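Putative pectin lyase (Geobacillus virus E2, PDB 7CHU) forms the trimeric tailspike of a deep-sea thermophilic bacteriophage, with a pectate-lyase-like beta-helix that probably recognises or cleaves polysaccharide on the host surface. Local coordinates at residues A[4-10]-A[26-32]; A[284-290]-A[316-322]; A[339-345]-A[363-369]. All coordinates share one frame; numbering follows the deposited sequence.

Interaction 1: residues A[4-10]-A[26-32]; sequences TRWLNPV and GDTVMVT
Arg-5 and Asp-27 lie side by side at the start of the two parallel strands of a small beta-alpha-beta unit in the N-terminal head of the tailspike, where helix 14-19 makes the crossover. The arginine chain leaves with CG anti to its amide N (chi1 -172°) and then bends at chi3, which turns the guanidinium back on the carboxylate. The grip is side-on: NE reaches Asp-27 OD1 at 2.7 Å and NH2 reaches OD2 at 2.6 Å, both on the syn sides but out of the carboxylate plane, since the guanidinium and carboxylate planes are twisted 34° apart. OD2 is also held by the backbone N of Gln-24, so the carboxylate is fixed from two directions.

On the sheet face bearing Trp-6 and Thr-28, the threonine methyl CG2 sits over the six-membered ring of Trp-6 in a CH-pi contact, 3.7 Å from CG2 to the ring centroid and almost on the normal. The same rotamer of Thr-28 places OG1 beside its own backbone N, where it donates to Gly-26 O; Arg-5 N reaches that oxygen from the opposite face of the carbonyl. The indole NE1 hydrogen-bonds Asp-57 of the third subunit, which puts this face at a subunit interface.

Past Trp-6 the register slips by one residue. A water bridges the strands here, donating to Leu-7 O and accepting from Met-30 N, and a single further bridge follows, Val-10 with Val-31, where Val-10 N bonds to Met-30 O. Val-10 CG2 meets Val-31 CG1 at 3.6 Å, next to Ile-16 of the crossover helix. Thr-32 closes the pairing by taking Val-10 O twice: its N lies in the carbonyl plane at 2.9 Å, while OG1 donates from above that plane at 3.2 Å.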
loop_
_atom_site.group_PDB
_atom_site.type_symbol
_atom_site.label_atom_id
_atom_site.label_comp_id
_atom_site.label_asym_id
_atom_site.label_seq_id
_atom_site.Cartn_x
_atom_site.Cartn_y
_atom_site.Cartn_z
ATOM N N THR A 4 51.193 17.567 -30.019
ATOM C CA THR A 4 52.003 17.020 -28.936
ATOM C C THR A 4 52.590 15.684 -29.370
ATOM O O THR A 4 51.897 14.856 -29.977
ATOM C CB THR A 4 51.186 16.843 -27.638
ATOM O OG1 THR A 4 50.715 18.115 -27.186
ATOM C CG2 THR A 4 52.032 16.211 -26.529
ATOM N N ARG A 5 53.874 15.483 -29.059
ATOM C CA ARG A 5 54.574 14.232 -29.359
ATOM C C ARG A 5 55.449 13.872 -28.159
ATOM O O ARG A 5 56.504 14.477 -27.936
ATOM C CB ARG A 5 55.393 14.352 -30.637
ATOM C CG ARG A 5 55.985 13.037 -31.110
ATOM C CD ARG A 5 56.696 13.208 -32.446
ATOM N NE ARG A 5 57.904 14.018 -32.309
ATOM C CZ ARG A 5 59.090 13.701 -32.821
ATOM N NH1 ARG A 5 59.238 12.582 -33.518
ATOM N NH2 ARG A 5 60.130 14.508 -32.640
ATOM N N TRP A 6 55.004 12.884 -27.388
ATOM C CA TRP A 6 55.721 12.479 -26.189
ATOM C C TRP A 6 56.981 11.701 -26.558
ATOM O O TRP A 6 56.923 10.706 -27.289
ATOM C CB TRP A 6 54.808 11.627 -25.300
ATOM C CG TRP A 6 53.968 12.445 -24.360
ATOM C CD1 TRP A 6 52.665 12.825 -24.533
ATOM C CD2 TRP A 6 54.388 12.998 -23.102
ATOM N NE1 TRP A 6 52.248 13.579 -23.454
ATOM C CE2 TRP A 6 53.288 13.699 -22.565
ATOM C CE3 TRP A 6 55.587 12.962 -22.380
ATOM C CZ2 TRP A 6 53.348 14.353 -21.339
ATOM C CZ3 TRP A 6 55.649 13.615 -21.166
ATOM C CH2 TRP A 6 54.536 14.306 -20.657
ATOM N N LEU A 7 58.123 12.148 -26.057
ATOM C CA LEU A 7 59.354 11.400 -26.263
ATOM C C LEU A 7 59.707 10.617 -24.998
ATOM O O LEU A 7 59.091 10.787 -23.939
ATOM C CB LEU A 7 60.492 12.337 -26.684
ATOM C CG LEU A 7 60.185 13.317 -27.830
ATOM C CD1 LEU A 7 61.240 14.416 -27.911
ATOM C CD2 LEU A 7 60.043 12.618 -29.184
ATOM N N ASN A 8 60.697 9.730 -25.128
ATOM C CA ASN A 8 61.147 8.963 -23.974
ATOM C C ASN A 8 61.729 9.908 -22.929
ATOM O O ASN A 8 62.434 10.865 -23.280
ATOM C CB ASN A 8 62.194 7.917 -24.369
ATOM C CG ASN A 8 61.628 6.836 -25.271
ATOM O OD1 ASN A 8 60.619 6.200 -24.951
ATOM N ND2 ASN A 8 62.266 6.634 -26.416
ATOM N N PRO A 9 61.446 9.685 -21.650
ATOM C CA PRO A 9 61.963 10.582 -20.614
ATOM C C PRO A 9 63.481 10.556 -20.580
ATOM O O PRO A 9 64.122 9.652 -21.116
ATOM C CB PRO A 9 61.374 10.012 -19.315
ATOM C CG PRO A 9 61.028 8.587 -19.650
ATOM C CD PRO A 9 60.619 8.600 -21.095
ATOM N N VAL A 10 64.050 11.568 -19.925
ATOM C CA VAL A 10 65.478 11.654 -19.661
ATOM C C VAL A 10 65.644 11.941 -18.176
ATOM O O VAL A 10 64.675 12.219 -17.468
ATOM C CB VAL A 10 66.178 12.734 -20.518
ATOM C CG1 VAL A 10 66.063 12.387 -21.993
ATOM C CG2 VAL A 10 65.579 14.093 -20.254
ATOM N N GLY A 26 56.031 20.776 -30.611
ATOM C CA GLY A 26 55.124 19.887 -29.925
ATOM C C GLY A 26 55.790 18.739 -29.207
ATOM O O GLY A 26 55.110 18.029 -28.452
ATOM N N ASP A 27 57.089 18.532 -29.419
ATOM C CA ASP A 27 57.805 17.489 -28.702
ATOM C C ASP A 27 57.732 17.740 -27.203
ATOM O O ASP A 27 57.924 18.867 -26.734
ATOM C CB ASP A 27 59.263 17.418 -29.170
ATOM C CG ASP A 27 59.407 16.696 -30.494
ATOM O OD1 ASP A 27 58.353 16.398 -31.105
ATOM O OD2 ASP A 27 60.559 16.432 -30.923
ATOM N N THR A 28 57.443 16.679 -26.452
ATOM C CA THR A 28 57.196 16.770 -25.022
ATOM C C THR A 28 57.981 15.667 -24.329
ATOM O O THR A 28 57.927 14.504 -24.749
ATOM C CB THR A 28 55.692 16.663 -24.737
ATOM O OG1 THR A 28 54.996 17.597 -25.567
ATOM C CG2 THR A 28 55.386 16.976 -23.290
ATOM N N VAL A 29 58.749 16.043 -23.304
ATOM C CA VAL A 29 59.589 15.111 -22.559
ATOM C C VAL A 29 59.513 15.461 -21.085
ATOM O O VAL A 29 59.446 16.639 -20.713
ATOM C CB VAL A 29 61.070 15.120 -23.024
ATOM C CG1 VAL A 29 61.698 16.469 -22.784
ATOM C CG2 VAL A 29 61.878 14.039 -22.316
ATOM N N MET A 30 59.533 14.429 -20.248
ATOM C CA MET A 30 59.647 14.589 -18.809
ATOM C C MET A 30 61.072 14.260 -18.393
ATOM O O MET A 30 61.685 13.330 -18.927
ATOM C CB MET A 30 58.669 13.665 -18.076
ATOM C CG MET A 30 58.847 13.628 -16.579
ATOM S SD MET A 30 57.750 12.434 -15.792
ATOM C CE MET A 30 56.161 13.227 -16.006
ATOM N N VAL A 31 61.599 15.010 -17.434
ATOM C CA VAL A 31 62.852 14.634 -16.805
ATOM C C VAL A 31 62.534 14.104 -15.412
ATOM O O VAL A 31 61.676 14.650 -14.702
ATOM C CB VAL A 31 63.866 15.799 -16.809
ATOM C CG1 VAL A 31 63.896 16.471 -18.179
ATOM C CG2 VAL A 31 63.609 16.815 -15.728
ATOM N N THR A 32 63.182 12.996 -15.054
ATOM C CA THR A 32 62.697 12.107 -14.012
ATOM C C THR A 32 63.620 11.946 -12.812
ATOM O O THR A 32 63.139 11.536 -11.751
ATOM C CB THR A 32 62.425 10.716 -14.606
ATOM O OG1 THR A 32 63.634 10.191 -15.183
ATOM C CG2 THR A 32 61.362 10.802 -15.687
HETATM O O HOH W 1 59.176 12.126 -21.548
#

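Interaction 2: residues A[284-290]-A[316-322]; sequences FIGCKFH and VMNCYFY
Phe-289 stacks on Phe-321 in the interior of a right-handed parallel beta-helix of the pectate-lyase-like kind, where equivalent strands of successive coils lie in register. The rings form an offset stack, centroids 4.6 Å apart and planes 12° from parallel, with Phe-289 CD1 over the face of Phe-321. Both side chains have CG beside the backbone N (chi1 -59° in Phe-289), which lays the rings along the same direction. Phe-260 and Phe-343 continue the aromatic ladder beyond the pair.

Tyr-320 projects from the other sheet face and runs alongside Lys-288, whose extended chain brings CG to the ring edge, 3.6 Å from Tyr-320 CD2. The lysine ammonium continues to Asp-219 of the second subunit. Tyr-320 OH comes 3.5 Å from His-290 CD2, so the histidine touches two tyrosines: Tyr-322 turns its edge to the face of His-290, planes at 62°, and Tyr-322 CD2 comes within 3.3 Å of His-290 NE2.

Backbone bonds join the strands before and after the turn at Gly-286 and Asn-318; one is Phe-289 N to Tyr-320 O, 2.7 Å. At the turn a thiol takes the place of a carbonyl: Cys-287 N donates to Cys-319 SG at 3.5 Å.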
loop_
_atom_site.group_PDB
_atom_site.type_symbol
_atom_site.label_atom_id
_atom_site.label_comp_id
_atom_site.label_asym_id
_atom_site.label_seq_id
_atom_site.Cartn_x
_atom_site.Cartn_y
_atom_site.Cartn_z
ATOM N N PHE A 284 1.667 -8.689 4.323
ATOM C CA PHE A 284 1.941 -8.838 2.898
ATOM C C PHE A 284 1.072 -7.812 2.183
ATOM O O PHE A 284 -0.152 -7.960 2.151
ATOM C CB PHE A 284 1.631 -10.253 2.423
ATOM C CG PHE A 284 2.484 -11.293 3.100
ATOM C CD1 PHE A 284 2.117 -11.801 4.335
ATOM C CD2 PHE A 284 3.664 -11.704 2.525
ATOM C CE1 PHE A 284 2.932 -12.719 5.004
ATOM C CE2 PHE A 284 4.496 -12.646 3.181
ATOM C CZ PHE A 284 4.123 -13.149 4.412
ATOM N N ILE A 285 1.693 -6.768 1.633
ATOM C CA ILE A 285 0.970 -5.651 1.026
ATOM C C ILE A 285 1.288 -5.653 -0.465
ATOM O O ILE A 285 2.438 -5.443 -0.867
ATOM C CB ILE A 285 1.331 -4.309 1.682
ATOM C CG1 ILE A 285 1.026 -4.371 3.195
ATOM C CG2 ILE A 285 0.591 -3.127 0.966
ATOM C CD1 ILE A 285 1.607 -3.196 3.994
ATOM N N GLY A 286 0.280 -5.899 -1.284
ATOM C CA GLY A 286 0.492 -5.836 -2.715
ATOM C C GLY A 286 1.345 -6.944 -3.280
ATOM O O GLY A 286 1.920 -6.777 -4.354
ATOM N N CYS A 287 1.405 -8.096 -2.615
ATOM C CA CYS A 287 2.325 -9.131 -3.047
ATOM C C CYS A 287 1.690 -10.055 -4.082
ATOM O O CYS A 287 0.463 -10.185 -4.180
ATOM C CB CYS A 287 2.851 -9.925 -1.845
ATOM S SG CYS A 287 3.853 -8.918 -0.689
ATOM N N LYS A 288 2.555 -10.647 -4.904
ATOM C CA LYS A 288 2.169 -11.580 -5.962
ATOM C C LYS A 288 2.522 -13.008 -5.540
ATOM O O LYS A 288 3.646 -13.249 -5.106
ATOM C CB LYS A 288 2.910 -11.234 -7.260
ATOM C CG LYS A 288 2.816 -12.305 -8.359
ATOM C CD LYS A 288 3.496 -11.816 -9.627
ATOM C CE LYS A 288 3.497 -12.845 -10.723
ATOM N NZ LYS A 288 3.863 -12.240 -12.033
ATOM N N PHE A 289 1.573 -13.953 -5.674
ATOM C CA PHE A 289 1.783 -15.378 -5.380
ATOM C C PHE A 289 1.343 -16.177 -6.607
ATOM O O PHE A 289 0.143 -16.406 -6.817
ATOM C CB PHE A 289 1.011 -15.827 -4.138
ATOM C CG PHE A 289 1.370 -15.074 -2.883
ATOM C CD1 PHE A 289 0.657 -13.938 -2.512
ATOM C CD2 PHE A 289 2.419 -15.489 -2.086
ATOM C CE1 PHE A 289 0.993 -13.214 -1.347
ATOM C CE2 PHE A 289 2.753 -14.798 -0.914
ATOM C CZ PHE A 289 2.054 -13.648 -0.545
ATOM N N HIS A 290 2.309 -16.613 -7.408
ATOM C CA HIS A 290 2.055 -17.121 -8.757
ATOM C C HIS A 290 2.594 -18.544 -8.878
ATOM O O HIS A 290 3.749 -18.795 -8.549
ATOM C CB HIS A 290 2.731 -16.190 -9.770
ATOM C CG HIS A 290 2.286 -16.361 -11.187
ATOM N ND1 HIS A 290 2.626 -17.458 -11.949
ATOM C CD2 HIS A 290 1.621 -15.520 -12.015
ATOM C CE1 HIS A 290 2.151 -17.305 -13.176
ATOM N NE2 HIS A 290 1.539 -16.136 -13.240
ATOM N N VAL A 316 -2.994 -9.691 5.020
ATOM C CA VAL A 316 -2.773 -10.016 3.617
ATOM C C VAL A 316 -3.605 -9.025 2.804
ATOM O O VAL A 316 -4.802 -9.245 2.555
ATOM C CB VAL A 316 -3.131 -11.481 3.307
ATOM C CG1 VAL A 316 -2.760 -11.841 1.882
ATOM C CG2 VAL A 316 -2.436 -12.444 4.326
ATOM N N MET A 317 -2.964 -7.928 2.394
ATOM C CA MET A 317 -3.626 -6.767 1.820
ATOM C C MET A 317 -3.384 -6.693 0.319
ATOM O O MET A 317 -2.233 -6.621 -0.130
ATOM C CB MET A 317 -3.146 -5.476 2.484
ATOM C CG MET A 317 -3.186 -5.504 4.001
ATOM S SD MET A 317 -4.863 -5.659 4.669
ATOM C CE MET A 317 -5.615 -4.127 4.096
ATOM N N ASN A 318 -4.476 -6.662 -0.441
ATOM C CA ASN A 318 -4.460 -6.512 -1.899
ATOM C C ASN A 318 -3.353 -7.365 -2.529
ATOM O O ASN A 318 -2.478 -6.892 -3.255
ATOM C CB ASN A 318 -4.370 -5.024 -2.329
ATOM C CG ASN A 318 -3.425 -4.173 -1.462
ATOM O OD1 ASN A 318 -3.717 -3.856 -0.292
ATOM N ND2 ASN A 318 -2.307 -3.760 -2.051
ATOM N N CYS A 319 -3.406 -8.661 -2.232
ATOM C CA CYS A 319 -2.459 -9.586 -2.826
ATOM C C CYS A 319 -3.120 -10.382 -3.936
ATOM O O CYS A 319 -4.346 -10.556 -3.980
ATOM C CB CYS A 319 -1.839 -10.528 -1.782
ATOM S SG CYS A 319 -0.841 -9.689 -0.508
ATOM N N TYR A 320 -2.271 -10.868 -4.832
ATOM C CA TYR A 320 -2.661 -11.575 -6.042
ATOM C C TYR A 320 -2.244 -13.039 -5.909
ATOM O O TYR A 320 -1.060 -13.334 -5.686
ATOM C CB TYR A 320 -1.993 -10.918 -7.253
ATOM C CG TYR A 320 -1.909 -11.769 -8.509
ATOM C CD1 TYR A 320 -3.053 -12.258 -9.141
ATOM C CD2 TYR A 320 -0.674 -12.064 -9.068
ATOM C CE1 TYR A 320 -2.962 -13.025 -10.298
ATOM C CE2 TYR A 320 -0.568 -12.816 -10.201
ATOM C CZ TYR A 320 -1.703 -13.295 -10.810
ATOM O OH TYR A 320 -1.529 -14.047 -11.934
ATOM N N PHE A 321 -3.215 -13.945 -6.024
ATOM C CA PHE A 321 -2.989 -15.382 -5.940
ATOM C C PHE A 321 -3.425 -16.030 -7.243
ATOM O O PHE A 321 -4.543 -15.774 -7.713
ATOM C CB PHE A 321 -3.784 -16.000 -4.783
ATOM C CG PHE A 321 -3.268 -15.618 -3.418
ATOM C CD1 PHE A 321 -3.654 -14.410 -2.826
ATOM C CD2 PHE A 321 -2.404 -16.468 -2.732
ATOM C CE1 PHE A 321 -3.171 -14.045 -1.568
ATOM C CE2 PHE A 321 -1.918 -16.119 -1.463
ATOM C CZ PHE A 321 -2.307 -14.918 -0.878
ATOM N N TYR A 322 -2.573 -16.888 -7.808
ATOM C CA TYR A 322 -2.915 -17.539 -9.069
ATOM C C TYR A 322 -2.265 -18.913 -9.156
ATOM O O TYR A 322 -1.077 -19.059 -8.849
ATOM C CB TYR A 322 -2.489 -16.664 -10.261
ATOM C CG TYR A 322 -2.442 -17.401 -11.575
ATOM C CD1 TYR A 322 -3.603 -17.834 -12.185
ATOM C CD2 TYR A 322 -1.234 -17.685 -12.184
ATOM C CE1 TYR A 322 -3.559 -18.521 -13.384
ATOM C CE2 TYR A 322 -1.175 -18.363 -13.370
ATOM C CZ TYR A 322 -2.339 -18.773 -13.974
ATOM O OH TYR A 322 -2.271 -19.467 -15.156
#

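Interaction 3: residues A[339-345]-A[363-369]; sequences IGCDFYN and DGCSGQY
Tyr-344 and Tyr-369 meet at one end of two neighbouring parallel strands, adjacent coils of the beta-helix. Their side chains point the same way but their planes stand 78° apart, an offset edge-to-face pair in which the edge of Tyr-369 is directed at the face of Tyr-344. The nearest approach is from Tyr-369 CE2 to Tyr-344 OH, 3.4 Å, with CD2 close to CZ of the same ring. Gln-368 supports both rings: its CG lies over the centre of the Tyr-369 ring, while its OE1 stays near the plane of the Tyr-344 ring at the edge, 4.0 Å from CE1, with the amide turned almost perpendicular to that ring. Asn-345 crosses Tyr-369 obliquely, OD1 lying 3.6 Å from Tyr-369 CB, and its ND2 is taken by Gln-323.

On the inner face, Phe-343 has CG beside its backbone N (chi1 -54°), which directs the ring back along the strand; its CE2 edge touches Cys-365 CB at 4.1 Å. The rings of Phe-321 and Phe-350 also meet it. Across from Phe-343, Gly-367, which has no side chain, brings its CA to 3.0 Å from Phe-343 O, so the strands lie close here.

Asp-342 CG is anti to the backbone N (chi1 -162°), which takes the carboxylate outward beside the Ser-366 backbone. Its charge is met by Arg-335 and Lys-337 of the second subunit. At the turn Cys-341 N donates to Cys-365 SG at 3.4 Å. Phe-343 thus packs inside the coil, while the face bearing Asp-342 carries both the carboxylate and the Tyr-344 ring that meets Tyr-369; the carboxylate ties this coil to a neighbouring subunit and probably keeps its negative charge through the two cationic partners.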
loop_
_atom_site.group_PDB
_atom_site.type_symbol
_atom_site.label_atom_id
_atom_site.label_comp_id
_atom_site.label_asym_id
_atom_site.label_seq_id
_atom_site.Cartn_x
_atom_site.Cartn_y
_atom_site.Cartn_z
ATOM N N ILE A 339 -7.793 -9.039 2.818
ATOM C CA ILE A 339 -8.554 -7.853 2.427
ATOM C C ILE A 339 -8.152 -7.449 1.019
ATOM O O ILE A 339 -6.969 -7.173 0.762
ATOM C CB ILE A 339 -8.323 -6.688 3.408
ATOM C CG1 ILE A 339 -8.967 -6.994 4.769
ATOM C CG2 ILE A 339 -8.849 -5.370 2.820
ATOM C CD1 ILE A 339 -8.769 -5.890 5.785
ATOM N N GLY A 340 -9.136 -7.359 0.121
ATOM C CA GLY A 340 -8.883 -6.899 -1.228
ATOM C C GLY A 340 -8.040 -7.831 -2.067
ATOM O O GLY A 340 -7.404 -7.379 -3.019
ATOM N N CYS A 341 -8.000 -9.121 -1.746
ATOM C CA CYS A 341 -7.174 -10.021 -2.532
ATOM C C CYS A 341 -7.981 -10.610 -3.680
ATOM O O CYS A 341 -9.208 -10.700 -3.632
ATOM C CB CYS A 341 -6.602 -11.151 -1.655
ATOM S SG CYS A 341 -5.611 -10.495 -0.272
ATOM N N ASP A 342 -7.270 -11.096 -4.681
ATOM C CA ASP A 342 -7.922 -11.808 -5.761
ATOM C C ASP A 342 -7.264 -13.165 -5.932
ATOM O O ASP A 342 -6.035 -13.281 -5.873
ATOM C CB ASP A 342 -7.875 -11.026 -7.060
ATOM C CG ASP A 342 -8.903 -11.528 -8.064
ATOM O OD1 ASP A 342 -8.504 -12.412 -8.858
ATOM O OD2 ASP A 342 -10.085 -11.057 -8.038
ATOM N N PHE A 343 -8.097 -14.174 -6.181
ATOM C CA PHE A 343 -7.707 -15.576 -6.236
ATOM C C PHE A 343 -8.173 -16.165 -7.556
ATOM O O PHE A 343 -9.353 -16.043 -7.904
ATOM C CB PHE A 343 -8.348 -16.367 -5.090
ATOM C CG PHE A 343 -8.094 -15.800 -3.728
ATOM C CD1 PHE A 343 -6.971 -16.216 -2.995
ATOM C CD2 PHE A 343 -8.991 -14.905 -3.152
ATOM C CE1 PHE A 343 -6.729 -15.727 -1.707
ATOM C CE2 PHE A 343 -8.773 -14.388 -1.873
ATOM C CZ PHE A 343 -7.630 -14.800 -1.135
ATOM N N TYR A 344 -7.270 -16.806 -8.287
ATOM C CA TYR A 344 -7.644 -17.395 -9.570
ATOM C C TYR A 344 -7.030 -18.785 -9.717
ATOM O O TYR A 344 -5.827 -18.914 -9.956
ATOM C CB TYR A 344 -7.229 -16.493 -10.734
ATOM C CG TYR A 344 -7.841 -16.907 -12.045
ATOM C CD1 TYR A 344 -9.127 -16.495 -12.399
ATOM C CD2 TYR A 344 -7.140 -17.715 -12.927
ATOM C CE1 TYR A 344 -9.689 -16.878 -13.612
ATOM C CE2 TYR A 344 -7.694 -18.101 -14.134
ATOM C CZ TYR A 344 -8.966 -17.675 -14.471
ATOM O OH TYR A 344 -9.532 -18.069 -15.660
ATOM N N ASN A 345 -7.879 -19.813 -9.606
ATOM C CA ASN A 345 -7.587 -21.190 -9.994
ATOM C C ASN A 345 -6.772 -21.946 -8.955
ATOM O O ASN A 345 -5.539 -21.966 -9.020
ATOM C CB ASN A 345 -6.875 -21.261 -11.346
ATOM C CG ASN A 345 -7.191 -22.538 -12.084
ATOM O OD1 ASN A 345 -8.266 -23.109 -11.908
ATOM N ND2 ASN A 345 -6.257 -23.009 -12.897
ATOM N N ASP A 363 -12.428 -9.852 3.432
ATOM C CA ASP A 363 -13.169 -8.632 3.155
ATOM C C ASP A 363 -12.747 -7.996 1.830
ATOM O O ASP A 363 -11.551 -7.811 1.574
ATOM C CB ASP A 363 -12.985 -7.639 4.304
ATOM C CG ASP A 363 -13.759 -6.357 4.084
ATOM O OD1 ASP A 363 -13.145 -5.270 4.100
ATOM O OD2 ASP A 363 -14.994 -6.435 3.871
ATOM N N GLY A 364 -13.731 -7.642 0.998
ATOM C CA GLY A 364 -13.431 -7.007 -0.274
ATOM C C GLY A 364 -12.674 -7.873 -1.260
ATOM O O GLY A 364 -12.013 -7.342 -2.160
ATOM N N CYS A 365 -12.740 -9.191 -1.120
ATOM C CA CYS A 365 -11.996 -10.092 -1.994
ATOM C C CYS A 365 -12.883 -10.570 -3.127
ATOM O O CYS A 365 -14.108 -10.463 -3.069
ATOM C CB CYS A 365 -11.466 -11.314 -1.227
ATOM S SG CYS A 365 -10.272 -10.932 0.079
ATOM N N SER A 366 -12.255 -11.125 -4.159
ATOM C CA SER A 366 -13.021 -11.778 -5.213
ATOM C C SER A 366 -12.120 -12.826 -5.850
ATOM O O SER A 366 -10.999 -13.071 -5.385
ATOM C CB SER A 366 -13.570 -10.766 -6.228
ATOM O OG SER A 366 -14.664 -11.345 -6.931
ATOM N N GLY A 367 -12.631 -13.489 -6.884
ATOM C CA GLY A 367 -11.857 -14.518 -7.539
ATOM C C GLY A 367 -12.734 -15.539 -8.226
ATOM O O GLY A 367 -13.953 -15.461 -8.192
ATOM N N GLN A 368 -12.073 -16.518 -8.840
ATOM C CA GLN A 368 -12.789 -17.501 -9.628
ATOM C C GLN A 368 -12.019 -18.810 -9.627
ATOM O O GLN A 368 -10.785 -18.818 -9.588
ATOM C CB GLN A 368 -13.004 -16.998 -11.070
ATOM C CG GLN A 368 -14.103 -17.779 -11.810
ATOM C CD GLN A 368 -14.326 -17.258 -13.217
ATOM O OE1 GLN A 368 -13.609 -16.366 -13.687
ATOM N NE2 GLN A 368 -15.313 -17.822 -13.905
ATOM N N TYR A 369 -12.769 -19.917 -9.658
ATOM C CA TYR A 369 -12.254 -21.271 -9.867
ATOM C C TYR A 369 -11.557 -21.812 -8.624
ATOM O O TYR A 369 -10.369 -22.154 -8.656
ATOM C CB TYR A 369 -11.312 -21.341 -11.078
ATOM C CG TYR A 369 -12.012 -21.057 -12.387
ATOM C CD1 TYR A 369 -13.228 -21.696 -12.714
ATOM C CD2 TYR A 369 -11.484 -20.141 -13.292
ATOM C CE1 TYR A 369 -13.895 -21.420 -13.913
ATOM C CE2 TYR A 369 -12.134 -19.875 -14.489
ATOM C CZ TYR A 369 -13.332 -20.516 -14.792
ATOM O OH TYR A 369 -13.963 -20.223 -15.979
#

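How the interactions relate
Interactions 2 and 3 belong to one beta-helix, their centres about 10 Å apart, whereas interaction 1 sits in the N-terminal head, with centres about 68 and 77 Å from theirs. The two coil contacts are largely buried and adjoin directly: Asn-318 N probably bonds to Ile-339 O at the turn beside strands 315-317 and 337-339, and Phe-321 N to Asp-342 O, joining strands 320-324 and 342-346. Both repeat an amide-to-cysteine-sulfur bond, but interaction 2 has a phenylalanine stack inside the coil as well as an outer aromatic pair, whereas interaction 3 pairs tyrosines at the more exposed strand end. Interaction 1, only partly buried, relies instead on an intrachain salt bridge and a bridging water. All three touch the second subunit.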